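Local coordinates for protein polyisoprenyl-teichoic acid--peptidoglycan teichoic acid transferase TagV (Bacillus subtilis, PDB 6UF3) that belongs to the LytR-CpsA-Psr family of bacterial cell-envelope transferases and is built round a mixed beta sheet flanked by helices, at residues R155-F158 and G159-R163; N198-I201 and T202-L205; L246-V249 and R250-Q254. One frame throughout, in Å; residues are numbered along the deposited sequence.

Contact 1 of 3, residues R155-F158 and G159-R163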
ATOM      1  N   ARG A 155     -14.126 -10.431   9.406  1.00 71.96           N
ATOM      2  CA  ARG A 155     -13.264 -11.551   9.762  1.00 73.49           C
ATOM      3  C   ARG A 155     -11.893 -11.434   9.092  1.00 68.71           C
ATOM      4  O   ARG A 155     -11.321 -12.428   8.646  1.00 74.67           O
ATOM      5  CB  ARG A 155     -13.927 -12.875   9.379  1.00 78.19           C
ATOM      6  N   GLY A 156     -11.372 -10.215   9.021  1.00 59.32           N
ATOM      7  CA  GLY A 156     -10.066  -9.968   8.451  1.00 51.86           C
ATOM      8  C   GLY A 156     -10.138  -9.571   6.986  1.00 48.49           C
ATOM      9  O   GLY A 156     -11.185  -9.624   6.336  1.00 54.00           O
ATOM     10  N   ASP A 157      -8.982  -9.169   6.463  1.00 39.53           N
ATOM     11  CA  ASP A 157      -8.875  -8.695   5.087  1.00 36.28           C
ATOM     12  C   ASP A 157      -7.656  -9.304   4.396  1.00 42.08           C
ATOM     13  O   ASP A 157      -6.985  -8.646   3.595  1.00 39.71           O
ATOM     14  CB  ASP A 157      -8.817  -7.165   5.048  1.00 39.49           C
ATOM     15  CG  ASP A 157      -7.589  -6.602   5.762  1.00 40.20           C
ATOM     16  OD1 ASP A 157      -7.007  -7.317   6.605  1.00 48.81           O
ATOM     17  OD2 ASP A 157      -7.200  -5.447   5.478  1.00 41.04           O
ATOM     18  N   PHE A 158      -7.358 -10.579   4.675  1.00 45.45           N
ATOM     19  CA  PHE A 158      -6.080 -11.133   4.233  1.00 41.10           C
ATOM     20  C   PHE A 158      -6.020 -11.286   2.718  1.00 37.98           C
ATOM     21  O   PHE A 158      -5.033 -10.889   2.089  1.00 38.25           O
ATOM     22  CB  PHE A 158      -5.804 -12.474   4.907  1.00 44.85           C
ATOM     23  CG  PHE A 158      -4.432 -13.014   4.614  1.00 53.72           C
ATOM     24  CD1 PHE A 158      -3.325 -12.537   5.297  1.00 59.37           C
ATOM     25  CD2 PHE A 158      -4.244 -13.982   3.636  1.00 58.90           C
ATOM     26  CE1 PHE A 158      -2.058 -13.026   5.025  1.00 62.63           C
ATOM     27  CE2 PHE A 158      -2.979 -14.476   3.359  1.00 63.37           C
ATOM     28  CZ  PHE A 158      -1.886 -13.996   4.054  1.00 64.19           C
ATOM     29  N   GLY A 159      -7.058 -11.872   2.116  1.00 38.84           N
ATOM     30  CA  GLY A 159      -7.074 -12.011   0.666  1.00 41.00           C
ATOM     31  C   GLY A 159      -7.068 -10.673  -0.048  1.00 37.11           C
ATOM     32  O   GLY A 159      -6.420 -10.511  -1.088  1.00 36.87           O
ATOM     33  N   ARG A 160      -7.792  -9.695   0.504  1.00 40.28           N
ATOM     34  CA  ARG A 160      -7.747  -8.330  -0.013  1.00 41.04           C
ATOM     35  C   ARG A 160      -6.326  -7.784  -0.002  1.00 34.11           C
ATOM     36  O   ARG A 160      -5.869  -7.206  -0.989  1.00 30.23           O
ATOM     37  CB  ARG A 160      -8.662  -7.427   0.817  1.00 45.68           C
ATOM     38  CG  ARG A 160     -10.018  -7.146   0.212  1.00 51.63           C
ATOM     39  CD  ARG A 160     -10.848  -6.286   1.160  1.00 59.11           C
ATOM     40  NE  ARG A 160     -12.048  -5.748   0.527  1.00 66.96           N
ATOM     41  CZ  ARG A 160     -12.975  -5.038   1.164  1.00 71.40           C
ATOM     42  NH1 ARG A 160     -14.037  -4.586   0.509  1.00 70.71           N
ATOM     43  NH2 ARG A 160     -12.841  -4.784   2.460  1.00 73.91           N
ATOM     44  N   ASN A 161      -5.616  -7.948   1.120  1.00 35.91           N
ATOM     45  CA  ASN A 161      -4.243  -7.458   1.201  1.00 31.19           C
ATOM     46  C   ASN A 161      -3.351  -8.164   0.190  1.00 26.59           C
ATOM     47  O   ASN A 161      -2.454  -7.546  -0.401  1.00 28.26           O
ATOM     48  CB  ASN A 161      -3.697  -7.653   2.616  1.00 39.70           C
ATOM     49  CG  ASN A 161      -4.035  -6.495   3.528  1.00 51.16           C
ATOM     50  OD1 ASN A 161      -3.150  -5.831   4.064  1.00 52.59           O
ATOM     51  ND2 ASN A 161      -5.324  -6.239   3.702  1.00 56.23           N
ATOM     52  N   ASP A 162      -3.590  -9.460  -0.023  1.00 30.63           N
ATOM     53  CA  ASP A 162      -2.810 -10.196  -1.010  1.00 31.06           C
ATOM     54  C   ASP A 162      -3.005  -9.609  -2.399  1.00 31.64           C
ATOM     55  O   ASP A 162      -2.035  -9.347  -3.118  1.00 29.88           O
ATOM     56  CB  ASP A 162      -3.193 -11.673  -0.988  1.00 40.97           C
ATOM     57  CG  ASP A 162      -2.162 -12.547  -1.662  1.00 58.40           C
ATOM     58  OD1 ASP A 162      -2.021 -12.458  -2.899  1.00 63.75           O
ATOM     59  OD2 ASP A 162      -1.489 -13.320  -0.952  1.00 66.50           O
ATOM     60  N   ARG A 163      -4.262  -9.381  -2.789  1.00 32.40           N
ATOM     61  CA  ARG A 163      -4.535  -8.815  -4.109  1.00 28.55           C
ATOM     62  C   ARG A 163      -4.021  -7.383  -4.243  1.00 28.66           C
ATOM     63  O   ARG A 163      -3.569  -6.986  -5.326  1.00 27.96           O
ATOM     64  CB  ARG A 163      -6.034  -8.888  -4.410  1.00 31.39           C
ATOM     65  CG  ARG A 163      -6.504 -10.295  -4.763  1.00 32.31           C
ATOM     66  CD  ARG A 163      -8.006 -10.362  -4.973  1.00 37.20           C
ATOM     67  NE  ARG A 163      -8.689 -10.949  -3.823  1.00 49.84           N
ATOM     68  CZ  ARG A 163      -9.440 -10.263  -2.963  1.00 50.42           C
ATOM     69  NH1 ARG A 163      -9.613  -8.955  -3.118  1.00 48.61           N
ATOM     70  NH2 ARG A 163     -10.022 -10.888  -1.947  1.00 49.11           N
TER
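Asn-161 lays the nitrogen end of its amide against Asp-157, one helical turn back, where it meets both the backbone carbonyl and the carboxylate of that residue. ND2 of Asn-161 donates to Asp-157 O at 2.9 Å, coming from above the carbonyl plane and not along a lone pair. The approach of Asn-161 ND2 to Asp-157 OD2 is shorter, 2.7 Å, yet its N-H...O angle of 126° makes this bond weak. Carboxylate and amide planes stand 70° apart, which fits two groups that cross rather than pair flat. Rotation about the first side-chain bond (chi1 63°) tucks the Asp-157 carboxyl group between its own N and carbonyl carbon, on the flank where the amide lies. The same residues belong to the first turn of helix 158-177: Asn-161 N also donates to Asp-157 O at 2.9 Å, giving that oxygen two donors from one residue, and Asp-162 N bonds Phe-158 O at 2.9 Å. The CB of Arg-160 rests 3.5 Å from Asp-157 O, while its guanidinium leads off to the carbonyl of Arg-148. Asp-157 OD2 also accepts from Arg-47 N, and Asn-161 OD1 has a weak bond to Ser-44 OG. With acceptors facing ND2 and the Ser-44 hydroxyl near OD1, the pattern favours this way round for the amide and fastens the helix start to the loop holding Arg-47.

Contact 2 of 3, residues N198-I201 and T202-L205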
ATOM      1  N   ASN A 198       3.948  13.369  -1.977  1.00 21.11           N
ATOM      2  CA  ASN A 198       5.108  14.246  -1.908  1.00 19.85           C
ATOM      3  C   ASN A 198       6.290  13.697  -2.700  1.00 20.48           C
ATOM      4  O   ASN A 198       7.418  14.159  -2.513  1.00 20.62           O
ATOM      5  CB  ASN A 198       5.519  14.507  -0.455  1.00 23.03           C
ATOM      6  CG  ASN A 198       6.080  13.278   0.234  1.00 20.49           C
ATOM      7  OD1 ASN A 198       5.758  12.143  -0.118  1.00 18.74           O
ATOM      8  ND2 ASN A 198       6.906  13.502   1.252  1.00 21.34           N
ATOM      9  N   ILE A 199       6.048  12.726  -3.578  1.00 20.31           N
ATOM     10  CA  ILE A 199       7.042  12.275  -4.543  1.00 21.02           C
ATOM     11  C   ILE A 199       6.933  13.176  -5.760  1.00 22.93           C
ATOM     12  O   ILE A 199       5.846  13.328  -6.322  1.00 28.03           O
ATOM     13  CB  ILE A 199       6.821  10.808  -4.935  1.00 17.20           C
ATOM     14  CG1 ILE A 199       6.867   9.917  -3.693  1.00 21.49           C
ATOM     15  CG2 ILE A 199       7.866  10.371  -5.982  1.00 20.46           C
ATOM     16  CD1 ILE A 199       6.599   8.442  -4.024  1.00 19.75           C
ATOM     17  N   ARG A 200       8.048  13.773  -6.162  1.00 22.66           N
ATOM     18  CA  ARG A 200       8.070  14.650  -7.319  1.00 26.86           C
ATOM     19  C   ARG A 200       8.294  13.836  -8.582  1.00 24.27           C
ATOM     20  O   ARG A 200       8.751  12.694  -8.538  1.00 27.07           O
ATOM     21  CB  ARG A 200       9.159  15.712  -7.177  1.00 35.40           C
ATOM     22  CG  ARG A 200       8.699  16.940  -6.424  1.00 47.16           C
ATOM     23  CD  ARG A 200       9.684  17.327  -5.344  1.00 59.11           C
ATOM     24  NE  ARG A 200       9.225  18.493  -4.594  1.00 65.11           N
ATOM     25  CZ  ARG A 200      10.030  19.381  -4.020  1.00 71.15           C
ATOM     26  NH1 ARG A 200       9.521  20.413  -3.358  1.00 69.66           N
ATOM     27  NH2 ARG A 200      11.346  19.235  -4.108  1.00 72.57           N
ATOM     28  N   ILE A 201       7.927  14.429  -9.715  1.00 27.67           N
ATOM     29  CA  ILE A 201       8.097  13.741 -10.992  1.00 28.01           C
ATOM     30  C   ILE A 201       9.558  13.361 -11.203  1.00 27.06           C
ATOM     31  O   ILE A 201       9.869  12.228 -11.590  1.00 29.43           O
ATOM     32  CB  ILE A 201       7.559  14.614 -12.136  1.00 33.56           C
ATOM     33  CG1 ILE A 201       6.029  14.619 -12.118  1.00 37.36           C
ATOM     34  CG2 ILE A 201       8.103  14.136 -13.476  1.00 35.82           C
ATOM     35  CD1 ILE A 201       5.402  13.248 -12.290  1.00 39.42           C
ATOM     36  N   THR A 202      10.475  14.292 -10.920  1.00 26.34           N
ATOM     37  CA  THR A 202      11.898  14.018 -11.096  1.00 30.92           C
ATOM     38  C   THR A 202      12.357  12.871 -10.205  1.00 29.19           C
ATOM     39  O   THR A 202      13.171  12.039 -10.622  1.00 28.45           O
ATOM     40  CB  THR A 202      12.719  15.275 -10.811  1.00 35.93           C
ATOM     41  OG1 THR A 202      12.306  15.833  -9.556  1.00 43.76           O
ATOM     42  CG2 THR A 202      12.511  16.302 -11.901  1.00 40.99           C
ATOM     43  N   GLU A 203      11.838  12.796  -8.977  1.00 27.50           N
ATOM     44  CA  GLU A 203      12.198  11.685  -8.103  1.00 24.37           C
ATOM     45  C   GLU A 203      11.689  10.366  -8.657  1.00 24.59           C
ATOM     46  O   GLU A 203      12.385   9.343  -8.590  1.00 24.02           O
ATOM     47  CB  GLU A 203      11.637  11.914  -6.703  1.00 24.11           C
ATOM     48  CG  GLU A 203      12.249  13.084  -5.987  1.00 31.21           C
ATOM     49  CD  GLU A 203      11.560  13.333  -4.657  1.00 35.54           C
ATOM     50  OE1 GLU A 203      10.321  13.190  -4.608  1.00 31.94           O
ATOM     51  OE2 GLU A 203      12.258  13.651  -3.673  1.00 35.30           O
ATOM     52  N   GLY A 204      10.473  10.366  -9.201  1.00 23.47           N
ATOM     53  CA  GLY A 204       9.932   9.143  -9.772  1.00 27.43           C
ATOM     54  C   GLY A 204      10.707   8.683 -10.993  1.00 30.00           C
ATOM     55  O   GLY A 204      10.947   7.486 -11.171  1.00 26.17           O
ATOM     56  N   LEU A 205      11.107   9.625 -11.852  1.00 27.96           N
ATOM     57  CA  LEU A 205      11.929   9.271 -13.007  1.00 25.37           C
ATOM     58  C   LEU A 205      13.282   8.732 -12.570  1.00 27.58           C
ATOM     59  O   LEU A 205      13.786   7.750 -13.138  1.00 28.14           O
ATOM     60  CB  LEU A 205      12.097  10.483 -13.927  1.00 23.95           C
ATOM     61  CG  LEU A 205      10.772  10.980 -14.494  1.00 29.28           C
ATOM     62  CD1 LEU A 205      10.981  12.184 -15.390  1.00 36.52           C
ATOM     63  CD2 LEU A 205      10.060   9.874 -15.238  1.00 35.45           C
TER
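The chain passes from an extended conformation at Ile-199 and Arg-200 (Arg-200 psi 160°) into helix 201-210, whose opening turn is recorded by Gly-204 N to Arg-200 O at 3.0 Å and Leu-205 N to Ile-201 O at 2.9 Å. Glu-203 supplies the side-chain bond of this junction. It folds back over the first turn, and its OE1 accepts from Arg-200 N at 2.8 Å along a nearly straight N-H...O line of 173°. The nitrogen meets OE1 on its anti side, somewhat out of the carboxylate plane. Placing CG beside its own backbone N (chi1 -66°), Glu-203 sends an extended chain toward the helix start, where OE1 also comes within 3.4 Å of Ile-199 CA. Arg-200 is the N-cap and Glu-203 the third helical residue, so this is the backbone-to-glutamate half of a capping box; an arginine side chain has no acceptor to complete the reciprocal bond. The helix follows edge strand 196-197, and Glu-203 OE2 forms a salt bridge with Lys-90 of the adjoining strand 90-94; NZ of that lysine also donates to Asn-198 O. Apolar contacts border the cap. Ile-199 CG2 lies 4.1 Å from Glu-203 CB, and its side chain also touches Val-92. Within the first turn of the helix, the CG2 branch of Ile-201 meets Leu-205 CD1 at 4.0 Å, and both residues rest on Asp-185 of helix 181-191.

Contact 3 of 3, residues L246-V249 and R250-Q254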
ATOM      1  N   LEU A 246       6.772  -8.670  15.290  1.00 21.90           N
ATOM      2  CA  LEU A 246       6.839  -7.243  14.998  1.00 23.01           C
ATOM      3  C   LEU A 246       8.223  -6.695  15.308  1.00 23.48           C
ATOM      4  O   LEU A 246       8.732  -5.836  14.579  1.00 23.41           O
ATOM      5  CB  LEU A 246       5.768  -6.491  15.791  1.00 22.49           C
ATOM      6  CG  LEU A 246       5.732  -4.970  15.632  1.00 21.51           C
ATOM      7  CD1 LEU A 246       5.495  -4.571  14.180  1.00 22.28           C
ATOM      8  CD2 LEU A 246       4.667  -4.343  16.543  1.00 22.12           C
ATOM      9  N   GLU A 247       8.863  -7.195  16.369  1.00 23.25           N
ATOM     10  CA  GLU A 247      10.214  -6.737  16.668  1.00 23.46           C
ATOM     11  C   GLU A 247      11.177  -7.130  15.555  1.00 25.04           C
ATOM     12  O   GLU A 247      12.060  -6.346  15.181  1.00 28.83           O
ATOM     13  CB  GLU A 247      10.688  -7.284  18.020  1.00 31.24           C
ATOM     14  CG  GLU A 247      10.162  -6.503  19.223  1.00 47.54           C
ATOM     15  CD  GLU A 247      10.367  -4.994  19.095  1.00 60.83           C
ATOM     16  OE1 GLU A 247      11.453  -4.561  18.651  1.00 66.57           O
ATOM     17  OE2 GLU A 247       9.436  -4.235  19.438  1.00 63.33           O
ATOM     18  N   LYS A 248      11.007  -8.338  14.993  1.00 29.08           N
ATOM     19  CA  LYS A 248      11.865  -8.736  13.873  1.00 26.87           C
ATOM     20  C   LYS A 248      11.590  -7.899  12.619  1.00 26.95           C
ATOM     21  O   LYS A 248      12.524  -7.511  11.906  1.00 25.80           O
ATOM     22  CB  LYS A 248      11.694 -10.233  13.582  1.00 27.71           C
ATOM     23  CG  LYS A 248      12.577 -10.773  12.453  1.00 29.16           C
ATOM     24  CD  LYS A 248      14.039 -10.657  12.805  1.00 29.50           C
ATOM     25  CE  LYS A 248      14.920 -11.423  11.820  1.00 35.54           C
ATOM     26  NZ  LYS A 248      16.345 -11.255  12.187  1.00 43.23           N
ATOM     27  N   VAL A 249      10.319  -7.643  12.312  1.00 24.24           N
ATOM     28  CA  VAL A 249       9.989  -6.798  11.161  1.00 23.96           C
ATOM     29  C   VAL A 249      10.616  -5.421  11.330  1.00 24.07           C
ATOM     30  O   VAL A 249      11.202  -4.864  10.392  1.00 25.29           O
ATOM     31  CB  VAL A 249       8.464  -6.693  10.977  1.00 21.07           C
ATOM     32  CG1 VAL A 249       8.122  -5.559   9.996  1.00 21.36           C
ATOM     33  CG2 VAL A 249       7.889  -7.994  10.484  1.00 24.05           C
ATOM     34  N   ARG A 250      10.462  -4.837  12.526  1.00 25.16           N
ATOM     35  CA  ARG A 250      11.067  -3.543  12.820  1.00 23.66           C
ATOM     36  C   ARG A 250      12.563  -3.571  12.550  1.00 26.35           C
ATOM     37  O   ARG A 250      13.092  -2.699  11.855  1.00 25.00           O
ATOM     38  CB  ARG A 250      10.797  -3.151  14.277  1.00 22.16           C
ATOM     39  CG  ARG A 250       9.370  -2.752  14.575  1.00 19.46           C
ATOM     40  CD  ARG A 250       9.167  -2.516  16.071  1.00 21.75           C
ATOM     41  NE  ARG A 250       7.868  -1.905  16.322  1.00 22.63           N
ATOM     42  CZ  ARG A 250       7.352  -1.753  17.536  1.00 26.26           C
ATOM     43  NH1 ARG A 250       8.017  -2.179  18.611  1.00 29.64           N
ATOM     44  NH2 ARG A 250       6.163  -1.183  17.676  1.00 25.45           N
ATOM     45  N   LYS A 251      13.263  -4.572  13.097  1.00 23.45           N
ATOM     46  CA  LYS A 251      14.711  -4.626  12.934  1.00 24.57           C
ATOM     47  C   LYS A 251      15.089  -4.796  11.469  1.00 25.01           C
ATOM     48  O   LYS A 251      16.072  -4.210  11.000  1.00 26.68           O
ATOM     49  CB  LYS A 251      15.298  -5.766  13.771  1.00 32.02           C
ATOM     50  CG  LYS A 251      15.711  -5.349  15.176  1.00 48.43           C
ATOM     51  CD  LYS A 251      16.616  -6.384  15.820  1.00 57.78           C
ATOM     52  CE  LYS A 251      15.810  -7.529  16.413  1.00 62.81           C
ATOM     53  NZ  LYS A 251      15.054  -7.113  17.626  1.00 65.21           N
ATOM     54  N   THR A 252      14.309  -5.580  10.730  1.00 22.68           N
ATOM     55  CA  THR A 252      14.608  -5.817   9.319  1.00 23.68           C
ATOM     56  C   THR A 252      14.463  -4.541   8.499  1.00 24.20           C
ATOM     57  O   THR A 252      15.332  -4.212   7.679  1.00 25.00           O
ATOM     58  CB  THR A 252      13.691  -6.914   8.783  1.00 26.93           C
ATOM     59  OG1 THR A 252      13.917  -8.110   9.541  1.00 28.57           O
ATOM     60  CG2 THR A 252      13.984  -7.194   7.306  1.00 27.12           C
ATOM     61  N   LEU A 253      13.368  -3.806   8.716  1.00 20.95           N
ATOM     62  CA  LEU A 253      13.154  -2.554   7.986  1.00 21.24           C
ATOM     63  C   LEU A 253      14.179  -1.498   8.386  1.00 20.99           C
ATOM     64  O   LEU A 253      14.692  -0.764   7.534  1.00 22.38           O
ATOM     65  CB  LEU A 253      11.734  -2.040   8.233  1.00 21.06           C
ATOM     66  CG  LEU A 253      10.614  -2.920   7.687  1.00 20.59           C
ATOM     67  CD1 LEU A 253       9.254  -2.330   7.982  1.00 28.59           C
ATOM     68  CD2 LEU A 253      10.795  -3.164   6.182  1.00 24.60           C
ATOM     69  N   GLN A 254      14.483  -1.409   9.683  1.00 21.24           N
ATOM     70  CA  GLN A 254      15.515  -0.496  10.165  1.00 21.64           C
ATOM     71  C   GLN A 254      16.860  -0.776   9.515  1.00 25.93           C
ATOM     72  O   GLN A 254      17.551   0.150   9.070  1.00 28.60           O
ATOM     73  CB  GLN A 254      15.628  -0.612  11.685  1.00 24.25           C
ATOM     74  CG  GLN A 254      14.455   0.011  12.399  1.00 23.55           C
ATOM     75  CD  GLN A 254      14.319  -0.469  13.824  1.00 29.14           C
ATOM     76  OE1 GLN A 254      15.124  -1.278  14.315  1.00 28.01           O
ATOM     77  NE2 GLN A 254      13.303   0.042  14.515  1.00 26.46           N
TER
HETATM   78  O   HOH W   1      16.503  -8.619  10.676  1.00 41.84           O
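Glu-247 and Arg-250 form a salt bridge, with OE2 of the glutamate 2.6 Å from NH1 of the arginine. The carboxylate oxygen lies at the guanidinium edge, near its plane, but the two planes are turned 75° apart and the N-H...O angle of 123° marks the hydrogen bond as weak. Arg-250 is held further by its NE, which donates to Phe-83 O, so its position does not depend on the glutamate alone. Thr-252 makes a second polar cluster: OG1 donates to Lys-248 O at 2.8 Å while Thr-252 N reaches that same oxygen at 2.9 Å, the two donors approaching from opposite faces of the carbonyl plane. Holding OG1 beside its own backbone N (chi1 -60°) turns the hydroxyl back toward the preceding turn. A water extends the cluster, donating to Thr-252 OG1 and accepting from Lys-248 NZ at 3.0 Å. Outward from the charges, Leu-246 lies over one guanidinium face through CD2, offset toward the rim and 3.7 Å from Arg-250 NH2. Val-249 and Leu-253 run side by side in the same direction, CG1 of the valine 4.0 Å from CD1 of the leucine, and both bear on Leu-43 of strand 39-44. Leu-253 also touches Leu-222 of strand 220-222. Buried aliphatic residues against the strands and exposed lysines elsewhere on the surface identify helix 243-257 as an amphipathic helix packed against a beta sheet.

In the fold
Contacts 1 and 2 are helix starts with the loop before them, contact 3 lies within a helix, and the three are met in series along the chain. Contacts 1 and 2 lie on opposite sides of the chain's centre, their own centres 30 Å apart and their nearest atoms about 19 Å apart. Contact 3 is 22 Å from contact 1 and 27 Å from contact 2 between centres, with nearest atoms about 12 and 16 Å apart, so none touches another. The mixed sheet relates them: contact 2 sits by edge strand 196-197 and its neighbour 90-94, whereas contact 3 packs on 39-44 and the other edge, 220-222. Ser-44, at the end of strand 39-44, makes a weak bond to contact 1.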